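Local coordinates for protein glycerate dehydrogenase/glyoxylate reductase (Thermus thermophilus, PDB 2CUK) that probably catalyses the NAD(P)H-dependent reduction of glyoxylate and hydroxypyruvate, as a member of the D-isomer specific 2-hydroxyacid dehydrogenase family, at residues 46-51 with 295-300; 58-63 with 85-90; 96-101 with 278-283; 159-164 with 180-185; 237-242 with 248-253. One frame throughout, in Å; residues are numbered along the deposited sequence.

Contact 1: 46-51 with 295-300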
# COMPACT_ATOMS: atom_id res chain seq x y z
N GLY A 46 -1.96 -37.40 -14.51
CA GLY A 46 -2.00 -36.33 -13.53
C GLY A 46 -2.46 -35.02 -14.12
O GLY A 46 -2.21 -34.75 -15.30
N LEU A 47 -3.12 -34.19 -13.32
CA LEU A 47 -3.61 -32.90 -13.80
C LEU A 47 -3.45 -31.79 -12.76
O LEU A 47 -3.77 -31.98 -11.59
CB LEU A 47 -5.10 -33.00 -14.18
CG LEU A 47 -5.79 -31.71 -14.61
CD1 LEU A 47 -5.26 -31.29 -15.98
CD2 LEU A 47 -7.29 -31.90 -14.66
N ILE A 48 -2.94 -30.64 -13.21
CA ILE A 48 -2.77 -29.48 -12.33
C ILE A 48 -3.52 -28.33 -12.99
O ILE A 48 -2.99 -27.65 -13.87
CB ILE A 48 -1.29 -29.08 -12.18
CG1 ILE A 48 -0.49 -30.24 -11.59
CG2 ILE A 48 -1.19 -27.85 -11.28
CD1 ILE A 48 1.00 -30.01 -11.59
N PRO A 49 -4.78 -28.10 -12.58
CA PRO A 49 -5.61 -27.03 -13.13
C PRO A 49 -5.55 -25.76 -12.30
O PRO A 49 -4.89 -25.71 -11.26
CB PRO A 49 -7.00 -27.65 -13.10
CG PRO A 49 -6.98 -28.34 -11.77
CD PRO A 49 -5.58 -28.97 -11.70
N THR A 50 -6.26 -24.73 -12.79
CA THR A 50 -6.35 -23.44 -12.11
C THR A 50 -7.83 -23.15 -11.90
O THR A 50 -8.69 -23.91 -12.36
CB THR A 50 -5.75 -22.29 -12.96
OG1 THR A 50 -6.49 -22.14 -14.18
CG2 THR A 50 -4.29 -22.56 -13.29
N VAL A 51 -8.14 -22.05 -11.21
CA VAL A 51 -9.52 -21.67 -10.95
C VAL A 51 -10.29 -21.36 -12.24
O VAL A 51 -11.52 -21.32 -12.24
CB VAL A 51 -9.60 -20.43 -10.02
CG1 VAL A 51 -9.07 -20.78 -8.64
CG2 VAL A 51 -8.81 -19.28 -10.62
N GLU A 295 4.15 -31.60 -5.18
CA GLU A 295 4.33 -32.57 -4.10
C GLU A 295 3.11 -33.48 -4.00
O GLU A 295 3.23 -34.71 -4.01
CB GLU A 295 4.53 -31.84 -2.76
CG GLU A 295 4.73 -32.77 -1.58
CD GLU A 295 5.97 -33.64 -1.71
OE1 GLU A 295 7.08 -33.07 -1.83
OE2 GLU A 295 5.84 -34.89 -1.70
N ASN A 296 1.93 -32.87 -3.91
CA ASN A 296 0.69 -33.63 -3.82
C ASN A 296 0.52 -34.59 -4.99
O ASN A 296 0.19 -35.76 -4.80
CB ASN A 296 -0.51 -32.67 -3.76
CG ASN A 296 -0.76 -32.13 -2.36
OD1 ASN A 296 -1.30 -32.82 -1.50
ND2 ASN A 296 -0.36 -30.88 -2.13
N LEU A 297 0.76 -34.11 -6.21
CA LEU A 297 0.62 -34.95 -7.39
C LEU A 297 1.58 -36.13 -7.36
O LEU A 297 1.17 -37.27 -7.56
CB LEU A 297 0.82 -34.13 -8.67
CG LEU A 297 0.63 -34.85 -10.01
CD1 LEU A 297 0.16 -33.87 -11.07
CD2 LEU A 297 1.93 -35.53 -10.43
N LEU A 298 2.86 -35.87 -7.10
CA LEU A 298 3.85 -36.95 -7.04
C LEU A 298 3.48 -37.95 -5.96
O LEU A 298 3.60 -39.16 -6.15
CB LEU A 298 5.25 -36.39 -6.77
CG LEU A 298 6.02 -35.86 -7.99
CD1 LEU A 298 7.35 -35.28 -7.54
CD2 LEU A 298 6.24 -36.98 -8.98
N ALA A 299 3.03 -37.44 -4.82
CA ALA A 299 2.64 -38.30 -3.70
C ALA A 299 1.63 -39.36 -4.15
O ALA A 299 1.83 -40.55 -3.91
CB ALA A 299 2.05 -37.46 -2.58
N VAL A 300 0.56 -38.91 -4.80
CA VAL A 300 -0.47 -39.83 -5.27
C VAL A 300 0.06 -40.80 -6.32
O VAL A 300 -0.29 -41.98 -6.31
CB VAL A 300 -1.68 -39.07 -5.85
CG1 VAL A 300 -2.72 -40.06 -6.36
CG2 VAL A 300 -2.30 -38.18 -4.79

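Contact 2: 58-63 with 85-90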
# COMPACT_ATOMS: atom_id res chain seq x y z
N GLU A 58 -17.37 -34.71 -17.15
CA GLU A 58 -17.00 -34.91 -18.55
C GLU A 58 -15.48 -34.96 -18.71
O GLU A 58 -14.95 -35.88 -19.33
CB GLU A 58 -17.56 -33.78 -19.43
CG GLU A 58 -17.47 -34.08 -20.92
CD GLU A 58 -17.91 -32.91 -21.78
OE1 GLU A 58 -18.79 -32.14 -21.35
OE2 GLU A 58 -17.36 -32.77 -22.90
N VAL A 59 -14.79 -33.98 -18.15
CA VAL A 59 -13.33 -33.92 -18.24
C VAL A 59 -12.72 -35.18 -17.62
O VAL A 59 -11.77 -35.75 -18.16
CB VAL A 59 -12.77 -32.69 -17.49
CG1 VAL A 59 -11.25 -32.66 -17.62
CG2 VAL A 59 -13.37 -31.42 -18.06
N MET A 60 -13.28 -35.60 -16.49
CA MET A 60 -12.79 -36.78 -15.80
C MET A 60 -12.98 -38.05 -16.63
O MET A 60 -12.07 -38.87 -16.75
CB MET A 60 -13.49 -36.92 -14.44
CG MET A 60 -13.00 -35.92 -13.41
SD MET A 60 -13.87 -36.01 -11.84
CE MET A 60 -14.27 -34.28 -11.56
N ASP A 61 -14.17 -38.21 -17.21
CA ASP A 61 -14.44 -39.38 -18.05
C ASP A 61 -13.54 -39.36 -19.27
O ASP A 61 -13.02 -40.39 -19.69
CB ASP A 61 -15.91 -39.40 -18.49
CG ASP A 61 -16.86 -39.56 -17.33
OD1 ASP A 61 -16.64 -40.45 -16.49
OD2 ASP A 61 -17.85 -38.79 -17.27
N ARG A 62 -13.35 -38.17 -19.84
CA ARG A 62 -12.50 -37.99 -21.01
C ARG A 62 -11.07 -38.41 -20.68
O ARG A 62 -10.36 -38.94 -21.52
CB ARG A 62 -12.52 -36.53 -21.45
CG ARG A 62 -13.13 -36.28 -22.82
CD ARG A 62 -12.14 -36.59 -23.94
NE ARG A 62 -12.65 -36.16 -25.24
CZ ARG A 62 -11.89 -35.94 -26.31
NH1 ARG A 62 -10.58 -36.08 -26.23
NH2 ARG A 62 -12.45 -35.55 -27.45
N ALA A 63 -10.67 -38.16 -19.43
CA ALA A 63 -9.33 -38.50 -18.97
C ALA A 63 -9.29 -39.91 -18.39
O ALA A 63 -8.99 -40.10 -17.21
CB ALA A 63 -8.88 -37.49 -17.92
N ARG A 85 -14.49 -38.39 -6.68
CA ARG A 85 -14.57 -39.43 -5.66
C ARG A 85 -15.14 -40.71 -6.27
O ARG A 85 -14.58 -41.79 -6.11
CB ARG A 85 -15.47 -38.97 -4.51
CG ARG A 85 -15.53 -39.94 -3.34
CD ARG A 85 -16.61 -39.52 -2.35
NE ARG A 85 -16.46 -38.12 -1.95
CZ ARG A 85 -15.45 -37.65 -1.23
NH1 ARG A 85 -14.48 -38.45 -0.82
NH2 ARG A 85 -15.41 -36.36 -0.92
N GLU A 86 -16.27 -40.56 -6.96
CA GLU A 86 -16.96 -41.67 -7.61
C GLU A 86 -16.09 -42.36 -8.66
O GLU A 86 -16.40 -43.46 -9.10
CB GLU A 86 -18.25 -41.17 -8.25
CG GLU A 86 -19.32 -40.76 -7.24
CD GLU A 86 -20.38 -39.85 -7.83
OE1 GLU A 86 -20.84 -40.11 -8.96
OE2 GLU A 86 -20.75 -38.87 -7.16
N ARG A 87 -15.00 -41.70 -9.05
CA ARG A 87 -14.11 -42.26 -10.06
C ARG A 87 -12.75 -42.64 -9.48
O ARG A 87 -11.83 -42.97 -10.22
CB ARG A 87 -13.93 -41.27 -11.20
CG ARG A 87 -15.20 -41.03 -11.98
CD ARG A 87 -15.04 -39.93 -13.02
NE ARG A 87 -16.22 -39.82 -13.86
CZ ARG A 87 -17.44 -39.54 -13.41
NH1 ARG A 87 -17.64 -39.34 -12.11
NH2 ARG A 87 -18.47 -39.47 -14.25
N GLY A 88 -12.63 -42.58 -8.16
CA GLY A 88 -11.38 -42.93 -7.51
C GLY A 88 -10.23 -42.00 -7.83
O GLY A 88 -9.07 -42.42 -7.84
N ILE A 89 -10.54 -40.74 -8.10
CA ILE A 89 -9.51 -39.76 -8.41
C ILE A 89 -9.23 -38.93 -7.16
O ILE A 89 -10.17 -38.49 -6.49
CB ILE A 89 -9.96 -38.81 -9.54
CG1 ILE A 89 -10.29 -39.63 -10.80
CG2 ILE A 89 -8.87 -37.79 -9.83
CD1 ILE A 89 -10.90 -38.81 -11.93
N ARG A 90 -7.96 -38.73 -6.84
CA ARG A 90 -7.62 -37.93 -5.66
C ARG A 90 -7.63 -36.46 -6.03
O ARG A 90 -7.31 -36.09 -7.16
CB ARG A 90 -6.23 -38.31 -5.12
CG ARG A 90 -6.09 -39.77 -4.70
CD ARG A 90 -7.19 -40.19 -3.74
NE ARG A 90 -7.18 -39.45 -2.48
CZ ARG A 90 -6.26 -39.59 -1.54
NH1 ARG A 90 -5.26 -40.45 -1.69
NH2 ARG A 90 -6.34 -38.88 -0.42

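Contact 3: 96-101 with 278-283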
# COMPACT_ATOMS: atom_id res chain seq x y z
N GLY A 96 -2.75 -22.67 3.01
CA GLY A 96 -1.72 -21.98 3.78
C GLY A 96 -0.79 -21.06 3.00
O GLY A 96 -0.51 -19.93 3.43
N VAL A 97 -0.31 -21.54 1.87
CA VAL A 97 0.64 -20.83 1.01
C VAL A 97 0.37 -19.38 0.60
O VAL A 97 1.30 -18.57 0.56
CB VAL A 97 0.88 -21.66 -0.27
CG1 VAL A 97 1.83 -20.93 -1.20
CG2 VAL A 97 1.43 -23.03 0.10
N LEU A 98 -0.88 -19.03 0.30
CA LEU A 98 -1.17 -17.67 -0.14
C LEU A 98 -1.77 -16.73 0.91
O LEU A 98 -2.24 -15.64 0.57
CB LEU A 98 -2.10 -17.72 -1.36
CG LEU A 98 -3.39 -18.53 -1.25
CD1 LEU A 98 -4.33 -17.91 -0.24
CD2 LEU A 98 -4.07 -18.60 -2.62
N THR A 99 -1.73 -17.14 2.17
CA THR A 99 -2.30 -16.34 3.25
C THR A 99 -1.67 -14.95 3.41
O THR A 99 -2.35 -13.93 3.30
CB THR A 99 -2.19 -17.08 4.60
OG1 THR A 99 -2.84 -18.36 4.49
CG2 THR A 99 -2.87 -16.29 5.70
N GLU A 100 -0.36 -14.92 3.68
CA GLU A 100 0.37 -13.67 3.86
C GLU A 100 0.29 -12.74 2.67
O GLU A 100 0.15 -11.52 2.83
CB GLU A 100 1.83 -13.97 4.17
CG GLU A 100 2.04 -14.75 5.46
CD GLU A 100 1.51 -14.01 6.66
OE1 GLU A 100 1.90 -12.84 6.85
OE2 GLU A 100 0.71 -14.59 7.42
N ALA A 101 0.40 -13.30 1.47
CA ALA A 101 0.35 -12.52 0.24
C ALA A 101 -1.00 -11.83 0.07
O ALA A 101 -1.08 -10.66 -0.29
CB ALA A 101 0.64 -13.42 -0.96
N ILE A 278 -5.13 -10.09 -8.06
CA ILE A 278 -3.71 -10.38 -7.88
C ILE A 278 -3.36 -10.60 -6.42
O ILE A 278 -2.19 -10.54 -6.04
CB ILE A 278 -2.85 -9.24 -8.46
CG1 ILE A 278 -3.30 -7.90 -7.87
CG2 ILE A 278 -2.97 -9.23 -9.97
CD1 ILE A 278 -2.52 -6.69 -8.36
N GLY A 279 -4.37 -10.86 -5.60
CA GLY A 279 -4.15 -11.08 -4.18
C GLY A 279 -3.00 -12.02 -3.82
O GLY A 279 -2.23 -11.73 -2.91
N SER A 280 -2.87 -13.13 -4.54
CA SER A 280 -1.81 -14.10 -4.25
C SER A 280 -0.61 -13.94 -5.17
O SER A 280 0.28 -14.79 -5.19
CB SER A 280 -2.33 -15.53 -4.38
OG SER A 280 -2.67 -15.81 -5.73
N ALA A 281 -0.57 -12.84 -5.92
CA ALA A 281 0.50 -12.61 -6.88
C ALA A 281 1.88 -12.23 -6.36
O ALA A 281 2.51 -11.30 -6.86
CB ALA A 281 0.03 -11.59 -7.92
N GLY A 282 2.36 -12.96 -5.36
CA GLY A 282 3.70 -12.72 -4.85
C GLY A 282 4.48 -13.78 -5.61
O GLY A 282 3.99 -14.90 -5.76
N ARG A 283 5.66 -13.45 -6.12
CA ARG A 283 6.42 -14.44 -6.89
C ARG A 283 6.75 -15.68 -6.06
O ARG A 283 6.56 -16.80 -6.52
CB ARG A 283 7.70 -13.83 -7.45
CG ARG A 283 8.47 -14.80 -8.37
CD ARG A 283 9.67 -14.10 -9.02
NE ARG A 283 9.25 -13.01 -9.90
CZ ARG A 283 8.80 -13.19 -11.13
NH1 ARG A 283 8.71 -14.41 -11.65
NH2 ARG A 283 8.42 -12.14 -11.85

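Contact 4: 159-164 with 180-185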
# COMPACT_ATOMS: atom_id res chain seq x y z
N VAL A 159 -4.67 -10.30 8.41
CA VAL A 159 -5.01 -8.91 8.15
C VAL A 159 -5.11 -8.14 9.47
O VAL A 159 -4.59 -7.03 9.60
CB VAL A 159 -6.34 -8.79 7.36
CG1 VAL A 159 -6.78 -7.34 7.29
CG2 VAL A 159 -6.14 -9.35 5.93
N ALA A 160 -5.77 -8.75 10.45
CA ALA A 160 -5.94 -8.13 11.76
C ALA A 160 -4.59 -7.80 12.40
O ALA A 160 -4.43 -6.75 13.01
CB ALA A 160 -6.74 -9.05 12.67
N LYS A 161 -3.63 -8.71 12.27
CA LYS A 161 -2.32 -8.49 12.86
C LYS A 161 -1.67 -7.25 12.26
O LYS A 161 -1.09 -6.43 12.97
CB LYS A 161 -1.41 -9.71 12.64
CG LYS A 161 -1.69 -10.89 13.58
CD LYS A 161 -0.92 -10.77 14.90
CE LYS A 161 -1.41 -9.62 15.76
NZ LYS A 161 -0.54 -9.39 16.96
N ARG A 162 -1.75 -7.13 10.94
CA ARG A 162 -1.17 -5.98 10.26
C ARG A 162 -1.88 -4.71 10.69
O ARG A 162 -1.25 -3.70 11.00
CB ARG A 162 -1.28 -6.16 8.75
CG ARG A 162 -0.33 -7.20 8.18
CD ARG A 162 -0.86 -7.78 6.88
NE ARG A 162 0.11 -8.64 6.23
CZ ARG A 162 0.47 -9.85 6.66
NH1 ARG A 162 -0.07 -10.36 7.76
NH2 ARG A 162 1.38 -10.53 5.98
N ALA A 163 -3.21 -4.76 10.72
CA ALA A 163 -4.02 -3.62 11.10
C ALA A 163 -3.64 -3.06 12.46
O ALA A 163 -3.56 -1.85 12.64
CB ALA A 163 -5.49 -4.00 11.08
N LEU A 164 -3.39 -3.95 13.42
CA LEU A 164 -3.03 -3.51 14.77
C LEU A 164 -1.78 -2.64 14.78
O LEU A 164 -1.68 -1.71 15.57
CB LEU A 164 -2.81 -4.72 15.69
CG LEU A 164 -4.03 -5.57 16.04
CD1 LEU A 164 -3.58 -6.75 16.90
CD2 LEU A 164 -5.05 -4.72 16.78
N LEU A 180 -9.75 -15.24 20.11
CA LEU A 180 -8.89 -14.14 19.70
C LEU A 180 -9.14 -12.93 20.60
O LEU A 180 -10.22 -12.79 21.16
CB LEU A 180 -9.16 -13.78 18.24
CG LEU A 180 -8.87 -14.88 17.21
CD1 LEU A 180 -9.42 -14.47 15.85
CD2 LEU A 180 -7.37 -15.13 17.14
N PRO A 181 -8.15 -12.04 20.74
CA PRO A 181 -8.31 -10.85 21.58
C PRO A 181 -9.06 -9.72 20.88
O PRO A 181 -8.67 -8.56 20.97
CB PRO A 181 -6.87 -10.48 21.90
CG PRO A 181 -6.16 -10.83 20.62
CD PRO A 181 -6.75 -12.18 20.28
N TYR A 182 -10.14 -10.07 20.19
CA TYR A 182 -10.94 -9.07 19.48
C TYR A 182 -12.42 -9.29 19.75
O TYR A 182 -12.87 -10.42 19.90
CB TYR A 182 -10.74 -9.17 17.96
CG TYR A 182 -9.31 -9.37 17.49
CD1 TYR A 182 -8.32 -8.44 17.77
CD2 TYR A 182 -8.98 -10.49 16.74
CE1 TYR A 182 -7.01 -8.62 17.30
CE2 TYR A 182 -7.68 -10.69 16.28
CZ TYR A 182 -6.71 -9.75 16.56
OH TYR A 182 -5.44 -9.95 16.07
N PRO A 183 -13.20 -8.20 19.82
CA PRO A 183 -14.64 -8.31 20.07
C PRO A 183 -15.35 -9.03 18.93
O PRO A 183 -15.14 -8.71 17.76
CB PRO A 183 -15.07 -6.85 20.18
CG PRO A 183 -13.87 -6.19 20.78
CD PRO A 183 -12.74 -6.81 19.99
N PHE A 184 -16.18 -10.01 19.27
CA PHE A 184 -16.95 -10.77 18.29
C PHE A 184 -18.32 -10.09 18.19
O PHE A 184 -19.03 -9.97 19.19
CB PHE A 184 -17.12 -12.22 18.75
CG PHE A 184 -17.92 -13.07 17.79
CD1 PHE A 184 -17.34 -13.57 16.64
CD2 PHE A 184 -19.26 -13.35 18.05
CE1 PHE A 184 -18.08 -14.35 15.75
CE2 PHE A 184 -20.00 -14.13 17.17
CZ PHE A 184 -19.41 -14.63 16.01
N LEU A 185 -18.69 -9.65 16.99
CA LEU A 185 -19.96 -8.96 16.80
C LEU A 185 -20.86 -9.63 15.77
O LEU A 185 -20.42 -10.46 14.98
CB LEU A 185 -19.70 -7.51 16.35
CG LEU A 185 -18.69 -6.68 17.15
CD1 LEU A 185 -18.43 -5.34 16.45
CD2 LEU A 185 -19.21 -6.46 18.56

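Contact 5: 237-242 with 248-253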
# COMPACT_ATOMS: atom_id res chain seq x y z
N GLU A 237 -23.53 -3.52 -8.55
CA GLU A 237 -24.32 -2.35 -8.92
C GLU A 237 -24.65 -1.50 -7.69
O GLU A 237 -24.62 -0.27 -7.72
CB GLU A 237 -25.60 -2.82 -9.59
CG GLU A 237 -26.51 -1.66 -9.99
CD GLU A 237 -27.19 -1.99 -11.31
OE1 GLU A 237 -26.95 -3.07 -11.84
OE2 GLU A 237 -27.95 -1.16 -11.79
N ALA A 238 -24.97 -2.14 -6.57
CA ALA A 238 -25.27 -1.42 -5.34
C ALA A 238 -24.04 -0.69 -4.81
O ALA A 238 -24.15 0.40 -4.25
CB ALA A 238 -25.81 -2.39 -4.28
N LEU A 239 -22.86 -1.30 -4.97
CA LEU A 239 -21.63 -0.67 -4.51
C LEU A 239 -21.43 0.66 -5.25
O LEU A 239 -21.03 1.65 -4.65
CB LEU A 239 -20.43 -1.59 -4.73
CG LEU A 239 -19.09 -1.00 -4.28
CD1 LEU A 239 -19.14 -0.66 -2.79
CD2 LEU A 239 -17.98 -2.02 -4.55
N VAL A 240 -21.70 0.66 -6.56
CA VAL A 240 -21.56 1.87 -7.36
C VAL A 240 -22.44 2.97 -6.76
O VAL A 240 -22.02 4.11 -6.62
CB VAL A 240 -22.00 1.64 -8.83
CG1 VAL A 240 -22.11 2.99 -9.56
CG2 VAL A 240 -21.00 0.74 -9.55
N GLU A 241 -23.67 2.60 -6.42
CA GLU A 241 -24.61 3.54 -5.82
C GLU A 241 -24.07 4.15 -4.53
O GLU A 241 -24.09 5.37 -4.35
CB GLU A 241 -25.94 2.83 -5.53
CG GLU A 241 -26.68 2.35 -6.77
CD GLU A 241 -27.91 1.50 -6.43
OE1 GLU A 241 -28.43 1.62 -5.30
OE2 GLU A 241 -28.36 0.73 -7.30
N ALA A 242 -23.57 3.29 -3.64
CA ALA A 242 -23.03 3.69 -2.35
C ALA A 242 -21.76 4.51 -2.43
O ALA A 242 -21.44 5.27 -1.51
CB ALA A 242 -22.79 2.45 -1.48
N PHE A 248 -16.73 6.25 1.79
CA PHE A 248 -15.52 7.01 1.50
C PHE A 248 -14.92 6.40 0.24
O PHE A 248 -14.44 7.11 -0.64
CB PHE A 248 -14.51 6.90 2.64
CG PHE A 248 -13.23 7.65 2.40
CD1 PHE A 248 -13.13 9.00 2.72
CD2 PHE A 248 -12.13 7.01 1.84
CE1 PHE A 248 -11.94 9.70 2.49
CE2 PHE A 248 -10.94 7.70 1.60
CZ PHE A 248 -10.84 9.05 1.93
N GLY A 249 -14.95 5.07 0.16
CA GLY A 249 -14.39 4.39 -0.99
C GLY A 249 -14.37 2.88 -0.87
O GLY A 249 -14.87 2.31 0.11
N ALA A 250 -13.80 2.21 -1.87
CA ALA A 250 -13.72 0.76 -1.87
C ALA A 250 -12.48 0.25 -2.60
O ALA A 250 -12.07 0.82 -3.62
CB ALA A 250 -14.96 0.16 -2.51
N GLY A 251 -11.89 -0.81 -2.05
CA GLY A 251 -10.72 -1.43 -2.64
C GLY A 251 -11.08 -2.87 -2.97
O GLY A 251 -11.35 -3.67 -2.07
N LEU A 252 -11.10 -3.20 -4.25
CA LEU A 252 -11.49 -4.55 -4.66
C LEU A 252 -10.45 -5.28 -5.49
O LEU A 252 -9.90 -4.73 -6.44
CB LEU A 252 -12.78 -4.48 -5.49
CG LEU A 252 -13.93 -3.61 -4.99
CD1 LEU A 252 -15.01 -3.59 -6.07
CD2 LEU A 252 -14.47 -4.14 -3.67
N ASP A 253 -10.19 -6.53 -5.14
CA ASP A 253 -9.25 -7.35 -5.89
C ASP A 253 -10.07 -8.41 -6.62
O ASP A 253 -9.56 -9.12 -7.49
CB ASP A 253 -8.24 -8.03 -4.97
CG ASP A 253 -7.20 -8.81 -5.75
OD1 ASP A 253 -6.55 -8.19 -6.62
OD2 ASP A 253 -7.02 -10.02 -5.49

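Contact 1: 46-51 with 295-300
Gly46 and Leu297 mark the closest backbone approach, 6.8 Å from CA to CA, where strand 46-48 runs nearly antiparallel (168°) to helix segment 295-300 and the two axes come within 9.4 Å. This is helix-on-sheet packing. The strand is the middle one of five in the parallel sheet of the domain that in this family usually binds the substrate, and the long helix 283-301 brings the C-terminal part of the chain back to cover it. No hydrogen bond crosses; 115 Å² is buried, and Leu297 CD1 makes the closest approach to each of Gly46, Leu47 and Ile48. Leu297 sets CG anti to its backbone N (chi1 -177°), which sends the branch to the sheet. There Leu297 CD1 lies 3.7 Å from Ile48 CG1 and 4.0 Å from Ile48 CD1, the two side chains crossing at about a right angle. Leu297 also touches Val3, Leu17, Val68 and Ala70, so it packs against both strands flanking 46-48 as well as helix 15-19. Gly46 leaves room for the methyl: a CB built on it would fall only 3.0 Å from Leu297 CD1. Without one, Leu297 CD1 rests 4.1 Å from Gly46 CA.

Contact 2: 58-63 with 85-90
Arg87 and Asp61 form the polar half of this contact, a salt bridge in which the guanidinium grips the carboxylate side-on. Arg87 NE gives the straighter bond, 2.7 Å to Asp61 OD1 with an N-H...O angle of 155°, and Arg87 NH2 reaches the same OD1 at 3.1 Å. A further bond from Arg87 NH2 to Asp61 OD2, at 3.2 Å, is weak. OD1 therefore takes two donors, lying close to the guanidinium plane, while NE meets it from above the carboxylate plane; the two planes are 49° apart. The reach follows from an arginine chain extended from CG to NE after a chi1 of -66°, with NH1 left to bond Ala83 O. A leucine in place of Arg87 would probably leave the Asp61 carboxylate without its charged mate and Ala83 O without this donor.

The apolar half is carried by Met60. Met60 CB supports the arginine stem, 3.7 Å from Arg87 CD, and Met60 CG sits 3.9 Å from Ile89 CD1, whose methyl is also 4.1 Å from Met60 SD. Backbone bonds shape the second segment: a Schellman motif closes helix 81-85, with Gly88 at positive phi as C-prime, Gly88 N bonding Arg85 O at 2.9 Å and Ile89 N bonding Ala84 O. In the fold, helix 57-62 is thus joined to the turn leading from helix 81-85 into edge strand 90-92, with Met60 also resting on Ala83 and Ala84, and Val59 packing against Leu38 of helix 34-41.

Contact 3: 96-101 with 278-283
Leu98 and Ser280 both place their gamma atoms between the backbone N and the carbonyl carbon (chi1 53° and 67°), the crowded position for a side chain, and their CB atoms meet at 3.7 Å. From this setting Leu98 CD2 also comes within 3.9 Å of Ser280 CB, so the serine is touched through its carbon while its hydroxyl, OG, bonds Arg286 NH2. Ala101 adds a second apolar touch, its CB 4.2 Å from Ser280 CA. No hydrogen bond joins the segments directly. Instead, two acceptors are pressed together, Ala101 O and Gly279 O only 3.1 Å apart, and Arg115 of the second subunit bonds both, NH1 to Ala101 O and NH2 to Gly279 O. Its positive charge is likely to offset the repulsion between the two carbonyls and ties this contact to the dimer interface. Each segment is folded by a type I turn. In the first, Gly96 to Thr99, Gly96 O accepts Thr99 OG1 at 3.0 Å and Thr99 N at 3.3 Å from the same face of its plane, just where Leu98 occupies the N-cap position of helix 99-114. The second, Ile278 to Ala281, precedes Gly282, the N-cap of helix 283-301. The contact therefore joins the beginnings of two long helices, which in this family lie where the chain passes between its domains; Thr99 also packs on helix 154-165, and Val97 on helix 283-301.

Contact 4: 159-164 with 180-185
Tyr182 presents its ring edge to Leu164, whose CD1 lies in the ring plane 3.9 Å from Tyr182 CE1, while Pro181 CG sits over one face, 4.1 Å above the plane of the Tyr182 ring and offset toward its rim. Ala160 approaches obliquely: its CB is 3.7 Å from Tyr182 OH and 4.0 Å from Tyr182 CZ. The phenol end thus rests against two residues one helical turn apart, Ala160 and Leu164, and the leucine comes from the opposite direction with its CD1 3.8 Å from Tyr182 OH. Lys161, its chain bent at chi2 and chi3, folds its CE to 4.1 Å from the same oxygen, the two side chains crossing at about a right angle. Packing alone makes the contact, as no hydrogen bond crosses. An alanine in place of Tyr182 would probably open a gap beside the methyl groups of Ala160 and Leu164, stripping them of this cover. In the Rossmann-type NAD-binding domain, helix 154-165 follows strand 146-150 and a glycine-rich turn that fits the GxGxxG pattern; segment 180-185 comes after edge strand 169-173, where Val170 touches Ala160, Leu164 and Tyr182 alike, and leads on toward helix 187-193.

Contact 5: 237-242 with 248-253
Leu239 is the one residue of segment 237-242 that meets the strand, touching Ala250 and Leu252; no hydrogen bond crosses, and the buried surface comes to 100 Å². Walking from the start of the segment, Ala238 comes first; it faces helix 213-216, packing on Arg213 and Leu216. One residue on, Leu239 turns toward the sheet, its CA 8.5 Å from Ala250 CA. With CG anti to the backbone N (chi1 180°), the leucine extends its CD2 methyl toward the strand, where Leu239 CD2 lies 3.7 Å from Leu252 CD1 and 4.2 Å from Leu252 CD2. The two leucines reach toward each other, tip to tip. The same methyl, Leu239 CD2, lies 4.2 Å from Ala250 CB, so a single CD2 bridges two residues whose side chains rise from the same face of the strand. All three of these residues are buried. Helix and strand belong to a beta-alpha-beta unit, strand 224-227, helix 236-243, strand 249-252, of the Rossmann-type NAD-binding domain; the two strands lie side by side and parallel, and Leu239 also touches Leu225 on the first. Further along the helix, Glu241 pairs with Arg213 in a salt bridge, a second tie to helix 213-216, whose Leu216 is touched by the Leu239 side chain as well.

Contacts 1 and 2 belong to the five-stranded domain, their centres about 14 Å apart and joined where Val300 packs on Arg90; contacts 4 and 5, with centres about 23 Å apart, belong to the six-stranded NAD-binding domain. Contact 3 lies between, its centre about 9 Å from the centre of the chain, and touches both members of the second pair: Glu100 makes a salt bridge with Arg162 of contact 4, and Asp253 of contact 5 probably accepts hydrogen bonds from Ile278 N and Gly279 N. Along the chain, contact 1 encloses all the others, and contact 3 encloses 4 and 5. Helix 283-301 starts at contact 3 and ends near contact 1, spanning both domains and returning the chain to the first one.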